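Local coordinates for protein hydrogen peroxide-inducible genes activator (Corynebacterium glutamicum, PDB 6G1D) that senses hydrogen peroxide as a LysR-type transcription factor and probably activates peroxide-inducible genes by binding DNA through its helix-turn-helix domain, at residues L98-P112 / D128-L141. The protein carries 1 engineered substitution. Sequence-based numbering, arbitrary orientation.
Sequences LTGPLTVGIIPTAAP and DLEPHIVEDQTKHL. With SO4 (sulfate ion), chain M.
A chi1 of 179° sets E135 CG opposite its own amide nitrogen, and the extended chain reaches out from the strand to the first turn of helix 111-125, where OE2 lies 3.5 Å from A111 CB and a water links it to the carbonyl oxygen of P108. At the other end of the strand pair, L129, its CG trans to the backbone N (chi1 -167°), brings its CD1 in beside strand 100-106, 3.8 Å from L102 CB and next to L98 CD2. The two strands run parallel, their axes 26° apart, and eight backbone hydrogen bonds alternate between them from G100 N–D128 O to D136 N–I106 O. V104 sits mid-run, its N bonding to H132 O and its O accepting from V134 N at 2.9 Å, both nearly straight. On the opposite face, T103 CG2 meets V134 CG2 at 3.9 Å. L141 places CD2 3.8 Å from the CA of G105, whose lack of a side chain permits this approach. A sulfate, probably from the crystallisation liquor, accepts a 2.9 Å hydrogen bond at O1 from T109 N; H207 and L209 N also bind it. T239, S235 and S236 of the second subunit hold E135, placing this edge at a subunit interface. In this beta-alpha-beta unit of the LysR substrate-binding domain, helix 111-125 packs on I106, L129 and I133, helix 293-316 on L98, L102 and V104, and strand 152-156 continues the sheet beyond strand 100-106.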
ATOM      1  N   LEU B  98     -19.910 -30.833   1.792  1.00 51.69           N
ATOM      2  CA  LEU B  98     -18.725 -30.535   2.560  1.00 49.86           C
ATOM      3  C   LEU B  98     -17.551 -31.446   2.256  1.00 50.56           C
ATOM      4  O   LEU B  98     -16.912 -31.978   3.144  1.00 46.70           O
ATOM      5  CB  LEU B  98     -18.997 -30.355   4.051  1.00 47.57           C
ATOM      6  CG  LEU B  98     -19.822 -29.113   4.328  1.00 49.02           C
ATOM      7  CD1 LEU B  98     -20.034 -28.922   5.809  1.00 49.38           C
ATOM      8  CD2 LEU B  98     -19.143 -27.910   3.725  1.00 48.32           C
ATOM      9  N   THR B  99     -17.338 -31.678   0.972  1.00 53.14           N
ATOM     10  CA  THR B  99     -16.171 -32.391   0.528  1.00 54.99           C
ATOM     11  C   THR B  99     -15.453 -31.425  -0.409  1.00 54.58           C
ATOM     12  O   THR B  99     -16.074 -30.507  -1.004  1.00 54.63           O
ATOM     13  CB  THR B  99     -16.542 -33.695  -0.197  1.00 57.16           C
ATOM     14  OG1 THR B  99     -17.328 -33.391  -1.319  1.00 53.69           O
ATOM     15  CG2 THR B  99     -17.414 -34.606   0.674  1.00 56.10           C
ATOM     16  N   GLY B 100     -14.147 -31.622  -0.592  1.00 53.03           N
ATOM     17  CA  GLY B 100     -13.366 -30.774  -1.458  1.00 55.01           C
ATOM     18  C   GLY B 100     -13.070 -29.409  -0.861  1.00 50.80           C
ATOM     19  O   GLY B 100     -13.356 -29.161   0.309  1.00 54.51           O
ATOM     20  N   PRO B 101     -12.480 -28.518  -1.658  1.00 54.05           N
ATOM     21  CA  PRO B 101     -12.132 -27.165  -1.240  1.00 54.21           C
ATOM     22  C   PRO B 101     -13.330 -26.368  -0.770  1.00 49.05           C
ATOM     23  O   PRO B 101     -14.404 -26.466  -1.335  1.00 48.19           O
ATOM     24  CB  PRO B 101     -11.567 -26.524  -2.515  1.00 54.67           C
ATOM     25  CG  PRO B 101     -11.072 -27.652  -3.321  1.00 60.84           C
ATOM     26  CD  PRO B 101     -11.974 -28.806  -3.008  1.00 57.87           C
ATOM     27  N   LEU B 102     -13.127 -25.615   0.297  1.00 42.74           N
ATOM     28  CA  LEU B 102     -14.055 -24.597   0.738  1.00 41.62           C
ATOM     29  C   LEU B 102     -13.169 -23.482   1.247  1.00 40.77           C
ATOM     30  O   LEU B 102     -12.390 -23.698   2.158  1.00 41.34           O
ATOM     31  CB  LEU B 102     -14.942 -25.127   1.863  1.00 40.53           C
ATOM     32  CG  LEU B 102     -15.996 -24.159   2.412  1.00 39.54           C
ATOM     33  CD1 LEU B 102     -17.068 -23.884   1.360  1.00 40.62           C
ATOM     34  CD2 LEU B 102     -16.598 -24.694   3.701  1.00 39.49           C
ATOM     35  N   THR B 103     -13.294 -22.302   0.671  1.00 44.65           N
ATOM     36  CA  THR B 103     -12.551 -21.155   1.130  1.00 41.98           C
ATOM     37  C   THR B 103     -13.471 -20.315   1.998  1.00 41.32           C
ATOM     38  O   THR B 103     -14.522 -19.836   1.542  1.00 41.99           O
ATOM     39  CB  THR B 103     -12.001 -20.376  -0.057  1.00 43.96           C
ATOM     40  OG1 THR B 103     -11.182 -21.260  -0.801  1.00 46.22           O
ATOM     41  CG2 THR B 103     -11.129 -19.175   0.438  1.00 46.18           C
ATOM     42  N   VAL B 104     -13.062 -20.117   3.250  1.00 37.76           N
ATOM     43  CA  VAL B 104     -13.862 -19.423   4.247  1.00 36.57           C
ATOM     44  C   VAL B 104     -13.143 -18.128   4.626  1.00 36.15           C
ATOM     45  O   VAL B 104     -11.997 -18.139   5.041  1.00 35.95           O
ATOM     46  CB  VAL B 104     -14.040 -20.317   5.489  1.00 35.56           C
ATOM     47  CG1 VAL B 104     -14.905 -19.641   6.523  1.00 34.55           C
ATOM     48  CG2 VAL B 104     -14.708 -21.640   5.096  1.00 36.18           C
ATOM     49  N   GLY B 105     -13.825 -17.010   4.436  1.00 40.24           N
ATOM     50  CA  GLY B 105     -13.346 -15.711   4.888  1.00 40.61           C
ATOM     51  C   GLY B 105     -13.833 -15.532   6.319  1.00 39.67           C
ATOM     52  O   GLY B 105     -14.967 -15.891   6.634  1.00 40.43           O
ATOM     53  N   ILE B 106     -12.971 -15.000   7.191  1.00 33.95           N
ATOM     54  CA  ILE B 106     -13.389 -14.707   8.562  1.00 32.88           C
ATOM     55  C   ILE B 106     -12.779 -13.396   9.020  1.00 32.77           C
ATOM     56  O   ILE B 106     -11.606 -13.158   8.780  1.00 33.14           O
ATOM     57  CB  ILE B 106     -12.958 -15.795   9.555  1.00 32.21           C
ATOM     58  CG1 ILE B 106     -13.273 -17.202   9.036  1.00 32.88           C
ATOM     59  CG2 ILE B 106     -13.610 -15.565  10.911  1.00 31.25           C
ATOM     60  CD1 ILE B 106     -12.767 -18.344   9.927  1.00 32.90           C
ATOM     61  N   ILE B 107     -13.585 -12.590   9.714  1.00 34.48           N
ATOM     62  CA  ILE B 107     -13.116 -11.336  10.299  1.00 34.31           C
ATOM     63  C   ILE B 107     -12.059 -11.570  11.413  1.00 34.52           C
ATOM     64  O   ILE B 107     -12.114 -12.590  12.129  1.00 33.17           O
ATOM     65  CB  ILE B 107     -14.278 -10.462  10.809  1.00 33.41           C
ATOM     66  CG1 ILE B 107     -15.080 -11.153  11.914  1.00 33.60           C
ATOM     67  CG2 ILE B 107     -15.205 -10.065   9.658  1.00 35.12           C
ATOM     68  CD1 ILE B 107     -16.091 -10.251  12.570  1.00 36.47           C
ATOM     69  N   PRO B 108     -11.074 -10.660  11.534  1.00 35.65           N
ATOM     70  CA  PRO B 108      -9.937 -10.925  12.421  1.00 38.11           C
ATOM     71  C   PRO B 108     -10.246 -11.031  13.916  1.00 34.89           C
ATOM     72  O   PRO B 108      -9.459 -11.636  14.642  1.00 40.33           O
ATOM     73  CB  PRO B 108      -9.005  -9.728  12.197  1.00 38.85           C
ATOM     74  CG  PRO B 108      -9.478  -9.032  10.991  1.00 41.32           C
ATOM     75  CD  PRO B 108     -10.865  -9.459  10.692  1.00 40.01           C
ATOM     76  N   THR B 109     -11.345 -10.429  14.369  1.00 35.07           N
ATOM     77  CA  THR B 109     -11.747 -10.526  15.764  1.00 36.41           C
ATOM     78  C   THR B 109     -12.661 -11.721  16.056  1.00 33.68           C
ATOM     79  O   THR B 109     -13.176 -11.812  17.161  1.00 32.46           O
ATOM     80  CB  THR B 109     -12.426  -9.224  16.273  1.00 33.83           C
ATOM     81  OG1 THR B 109     -13.691  -9.043  15.633  1.00 34.71           O
ATOM     82  CG2 THR B 109     -11.508  -8.023  16.046  1.00 35.53           C
ATOM     83  N   ALA B 110     -12.906 -12.578  15.062  1.00 33.63           N
ATOM     84  CA  ALA B 110     -13.512 -13.883  15.291  1.00 34.53           C
ATOM     85  C   ALA B 110     -12.589 -15.051  14.947  1.00 36.92           C
ATOM     86  O   ALA B 110     -12.577 -16.051  15.687  1.00 33.94           O
ATOM     87  CB  ALA B 110     -14.812 -14.007  14.532  1.00 35.65           C
ATOM     88  N   ALA B 111     -11.797 -14.917  13.871  1.00 31.59           N
ATOM     89  CA  ALA B 111     -11.007 -16.023  13.315  1.00 32.65           C
ATOM     90  C   ALA B 111     -10.160 -16.850  14.302  1.00 34.76           C
ATOM     91  O   ALA B 111     -10.350 -18.030  14.426  1.00 35.22           O
ATOM     92  CB  ALA B 111     -10.093 -15.501  12.204  1.00 33.56           C
ATOM     93  N   PRO B 112      -9.211 -16.202  15.008  1.00 36.31           N
ATOM     94  CA  PRO B 112      -8.321 -16.990  15.838  1.00 33.96           C
ATOM     95  C   PRO B 112      -9.047 -17.733  16.961  1.00 32.64           C
ATOM     96  O   PRO B 112      -8.523 -18.715  17.449  1.00 35.97           O
ATOM     97  CB  PRO B 112      -7.334 -15.946  16.362  1.00 34.78           C
ATOM     98  CG  PRO B 112      -8.081 -14.634  16.260  1.00 35.78           C
ATOM     99  CD  PRO B 112      -8.897 -14.759  15.042  1.00 38.48           C
ATOM    100  N   ASP B 128     -12.915 -35.261   4.190  1.00 51.41           N
ATOM    101  CA  ASP B 128     -12.683 -34.910   2.790  1.00 53.15           C
ATOM    102  C   ASP B 128     -12.811 -33.393   2.499  1.00 50.62           C
ATOM    103  O   ASP B 128     -12.559 -32.964   1.372  1.00 49.60           O
ATOM    104  CB  ASP B 128     -13.616 -35.712   1.880  1.00 55.17           C
ATOM    105  CG  ASP B 128     -13.425 -37.224   2.020  1.00 63.22           C
ATOM    106  OD1 ASP B 128     -14.419 -37.881   2.389  1.00 66.06           O
ATOM    107  OD2 ASP B 128     -12.303 -37.730   1.754  1.00 63.60           O
ATOM    108  N   LEU B 129     -13.214 -32.589   3.492  1.00 52.25           N
ATOM    109  CA  LEU B 129     -13.227 -31.133   3.354  1.00 50.35           C
ATOM    110  C   LEU B 129     -11.775 -30.626   3.390  1.00 52.50           C
ATOM    111  O   LEU B 129     -10.985 -31.099   4.202  1.00 55.01           O
ATOM    112  CB  LEU B 129     -14.030 -30.464   4.447  1.00 48.71           C
ATOM    113  CG  LEU B 129     -14.401 -28.991   4.299  1.00 51.08           C
ATOM    114  CD1 LEU B 129     -15.323 -28.739   3.126  1.00 51.97           C
ATOM    115  CD2 LEU B 129     -15.188 -28.557   5.531  1.00 51.82           C
ATOM    116  N   GLU B 130     -11.450 -29.707   2.476  1.00 51.45           N
ATOM    117  CA  GLU B 130     -10.129 -29.089   2.375  1.00 55.57           C
ATOM    118  C   GLU B 130     -10.318 -27.596   2.637  1.00 54.34           C
ATOM    119  O   GLU B 130     -10.479 -26.813   1.691  1.00 50.61           O
ATOM    120  CB  GLU B 130      -9.533 -29.243   0.973  1.00 57.17           C
ATOM    121  CG  GLU B 130      -9.052 -30.612   0.555  1.00 68.11           C
ATOM    122  CD  GLU B 130      -8.245 -30.509  -0.769  1.00 77.75           C
ATOM    123  OE1 GLU B 130      -8.312 -29.478  -1.531  1.00 71.98           O
ATOM    124  OE2 GLU B 130      -7.524 -31.474  -1.051  1.00 82.48           O
ATOM    125  N   PRO B 131     -10.314 -27.189   3.907  1.00 45.49           N
ATOM    126  CA  PRO B 131     -10.584 -25.783   4.180  1.00 51.37           C
ATOM    127  C   PRO B 131      -9.379 -24.866   3.872  1.00 45.32           C
ATOM    128  O   PRO B 131      -8.224 -25.252   4.003  1.00 44.81           O
ATOM    129  CB  PRO B 131     -10.955 -25.783   5.672  1.00 48.06           C
ATOM    130  CG  PRO B 131     -10.248 -26.986   6.221  1.00 46.97           C
ATOM    131  CD  PRO B 131      -9.971 -27.941   5.123  1.00 50.11           C
ATOM    132  N   HIS B 132      -9.697 -23.673   3.401  1.00 49.32           N
ATOM    133  CA  HIS B 132      -8.746 -22.605   3.152  1.00 47.35           C
ATOM    134  C   HIS B 132      -9.363 -21.417   3.846  1.00 46.00           C
ATOM    135  O   HIS B 132     -10.574 -21.200   3.757  1.00 46.06           O
ATOM    136  CB  HIS B 132      -8.583 -22.388   1.648  1.00 48.20           C
ATOM    137  CG  HIS B 132      -8.007 -23.579   0.960  1.00 54.49           C
ATOM    138  ND1 HIS B 132      -8.745 -24.405   0.144  1.00 58.52           N
ATOM    139  CD2 HIS B 132      -6.775 -24.127   1.037  1.00 56.26           C
ATOM    140  CE1 HIS B 132      -7.982 -25.395  -0.278  1.00 60.13           C
ATOM    141  NE2 HIS B 132      -6.783 -25.251   0.252  1.00 57.29           N
ATOM    142  N   ILE B 133      -8.535 -20.693   4.585  1.00 38.16           N
ATOM    143  CA  ILE B 133      -8.992 -19.662   5.477  1.00 37.21           C
ATOM    144  C   ILE B 133      -8.396 -18.366   4.981  1.00 37.40           C
ATOM    145  O   ILE B 133      -7.205 -18.287   4.756  1.00 38.16           O
ATOM    146  CB  ILE B 133      -8.540 -19.919   6.939  1.00 36.46           C
ATOM    147  CG1 ILE B 133      -8.989 -21.313   7.404  1.00 36.48           C
ATOM    148  CG2 ILE B 133      -9.100 -18.839   7.850  1.00 35.83           C
ATOM    149  CD1 ILE B 133     -10.501 -21.533   7.376  1.00 37.72           C
ATOM    150  N   VAL B 134      -9.245 -17.362   4.793  1.00 38.33           N
ATOM    151  CA  VAL B 134      -8.810 -16.022   4.498  1.00 39.00           C
ATOM    152  C   VAL B 134      -9.297 -15.097   5.608  1.00 38.00           C
ATOM    153  O   VAL B 134     -10.487 -14.907   5.783  1.00 36.82           O
ATOM    154  CB  VAL B 134      -9.363 -15.554   3.133  1.00 39.30           C
ATOM    155  CG1 VAL B 134      -8.965 -14.111   2.858  1.00 40.77           C
ATOM    156  CG2 VAL B 134      -8.810 -16.448   2.034  1.00 40.93           C
ATOM    157  N   GLU B 135      -8.357 -14.570   6.371  1.00 43.09           N
ATOM    158  CA  GLU B 135      -8.678 -13.718   7.502  1.00 44.52           C
ATOM    159  C   GLU B 135      -8.497 -12.295   6.986  1.00 48.19           C
ATOM    160  O   GLU B 135      -7.397 -11.920   6.600  1.00 50.17           O
ATOM    161  CB  GLU B 135      -7.716 -13.975   8.652  1.00 45.59           C
ATOM    162  CG  GLU B 135      -7.974 -13.096   9.855  1.00 48.41           C
ATOM    163  CD  GLU B 135      -6.962 -13.284  10.973  1.00 48.91           C
ATOM    164  OE1 GLU B 135      -5.747 -13.432  10.664  1.00 45.16           O
ATOM    165  OE2 GLU B 135      -7.371 -13.232  12.149  1.00 53.85           O
ATOM    166  N   ASP B 136      -9.564 -11.515   6.947  1.00 39.43           N
ATOM    167  CA  ASP B 136      -9.475 -10.133   6.450  1.00 40.00           C
ATOM    168  C   ASP B 136     -10.686  -9.370   6.940  1.00 38.95           C
ATOM    169  O   ASP B 136     -11.652  -9.943   7.404  1.00 38.26           O
ATOM    170  CB  ASP B 136      -9.382 -10.096   4.904  1.00 43.17           C
ATOM    171  CG  ASP B 136      -8.532  -8.895   4.366  1.00 51.09           C
ATOM    172  OD1 ASP B 136      -8.434  -7.825   5.013  1.00 51.70           O
ATOM    173  OD2 ASP B 136      -7.958  -9.014   3.263  1.00 48.90           O
ATOM    174  N   GLN B 137     -10.607  -8.051   6.860  1.00 44.45           N
ATOM    175  CA  GLN B 137     -11.686  -7.172   7.303  1.00 42.44           C
ATOM    176  C   GLN B 137     -12.880  -7.275   6.356  1.00 45.10           C
ATOM    177  O   GLN B 137     -12.760  -7.693   5.188  1.00 51.12           O
ATOM    178  CB  GLN B 137     -11.169  -5.734   7.391  1.00 46.88           C
ATOM    179  CG  GLN B 137     -10.138  -5.572   8.511  1.00 47.45           C
ATOM    180  CD  GLN B 137      -9.401  -4.223   8.503  1.00 55.01           C
ATOM    181  OE1 GLN B 137      -8.727  -3.895   9.468  1.00 59.93           O
ATOM    182  NE2 GLN B 137      -9.522  -3.445   7.427  1.00 65.58           N
ATOM    183  N   THR B 138     -14.017  -6.851   6.890  1.00 41.49           N
ATOM    184  CA  THR B 138     -15.326  -7.060   6.299  1.00 44.64           C
ATOM    185  C   THR B 138     -15.440  -6.599   4.840  1.00 48.88           C
ATOM    186  O   THR B 138     -15.901  -7.347   3.979  1.00 48.41           O
ATOM    187  CB  THR B 138     -16.385  -6.374   7.191  1.00 46.91           C
ATOM    188  OG1 THR B 138     -16.336  -6.928   8.554  1.00 49.52           O
ATOM    189  CG2 THR B 138     -17.766  -6.562   6.617  1.00 47.65           C
ATOM    190  N   LYS B 139     -15.023  -5.364   4.572  1.00 44.05           N
ATOM    191  CA  LYS B 139     -15.116  -4.764   3.233  1.00 45.45           C
ATOM    192  C   LYS B 139     -14.329  -5.608   2.229  1.00 45.99           C
ATOM    193  O   LYS B 139     -14.818  -5.857   1.123  1.00 49.13           O
ATOM    194  CB  LYS B 139     -14.611  -3.313   3.274  1.00 46.22           C
ATOM    195  CG  LYS B 139     -14.657  -2.582   1.931  1.00 55.84           C
ATOM    196  CD  LYS B 139     -13.927  -1.239   1.945  1.00 64.16           C
ATOM    197  CE  LYS B 139     -14.005  -0.602   0.559  1.00 69.79           C
ATOM    198  NZ  LYS B 139     -13.236   0.662   0.487  1.00 76.81           N
ATOM    199  N   HIS B 140     -13.150  -6.088   2.623  1.00 50.00           N
ATOM    200  CA  HIS B 140     -12.367  -6.968   1.731  1.00 52.84           C
ATOM    201  C   HIS B 140     -13.035  -8.323   1.548  1.00 49.25           C
ATOM    202  O   HIS B 140     -13.069  -8.827   0.429  1.00 53.29           O
ATOM    203  CB  HIS B 140     -10.941  -7.177   2.218  1.00 52.82           C
ATOM    204  CG  HIS B 140     -10.166  -5.909   2.331  1.00 66.56           C
ATOM    205  ND1 HIS B 140      -9.487  -5.328   1.272  1.00 69.88           N
ATOM    206  CD2 HIS B 140      -9.948  -5.119   3.404  1.00 69.17           C
ATOM    207  CE1 HIS B 140      -8.906  -4.221   1.692  1.00 67.65           C
ATOM    208  NE2 HIS B 140      -9.160  -4.077   2.983  1.00 80.71           N
ATOM    209  N   LEU B 141     -13.577  -8.904   2.629  1.00 41.66           N
ATOM    210  CA  LEU B 141     -14.278 -10.178   2.506  1.00 42.66           C
ATOM    211  C   LEU B 141     -15.479 -10.056   1.573  1.00 43.20           C
ATOM    212  O   LEU B 141     -15.686 -10.931   0.761  1.00 45.05           O
ATOM    213  CB  LEU B 141     -14.730 -10.744   3.866  1.00 40.50           C
ATOM    214  CG  LEU B 141     -13.623 -11.066   4.856  1.00 41.02           C
ATOM    215  CD1 LEU B 141     -14.284 -11.562   6.147  1.00 38.91           C
ATOM    216  CD2 LEU B 141     -12.616 -12.056   4.322  1.00 44.41           C
TER
HETATM  217  S   SO4 M 402     -13.254  -7.099  12.762  1.00 57.88           S
HETATM  218  O1  SO4 M 402     -13.375  -8.663  13.318  1.00 58.60           O
HETATM  219  O2  SO4 M 402     -14.030  -6.688  11.298  1.00 61.32           O
HETATM  220  O3  SO4 M 402     -13.841  -6.235  14.062  1.00 58.58           O
HETATM  221  O4  SO4 M 402     -11.664  -6.899  12.546  1.00 57.97           O
HETATM  222  O   HOH W   1     -15.812 -34.744   4.143  1.00 58.02           O
HETATM  223  O   HOH W   2      -6.571 -11.819  14.142  0.96 43.41           O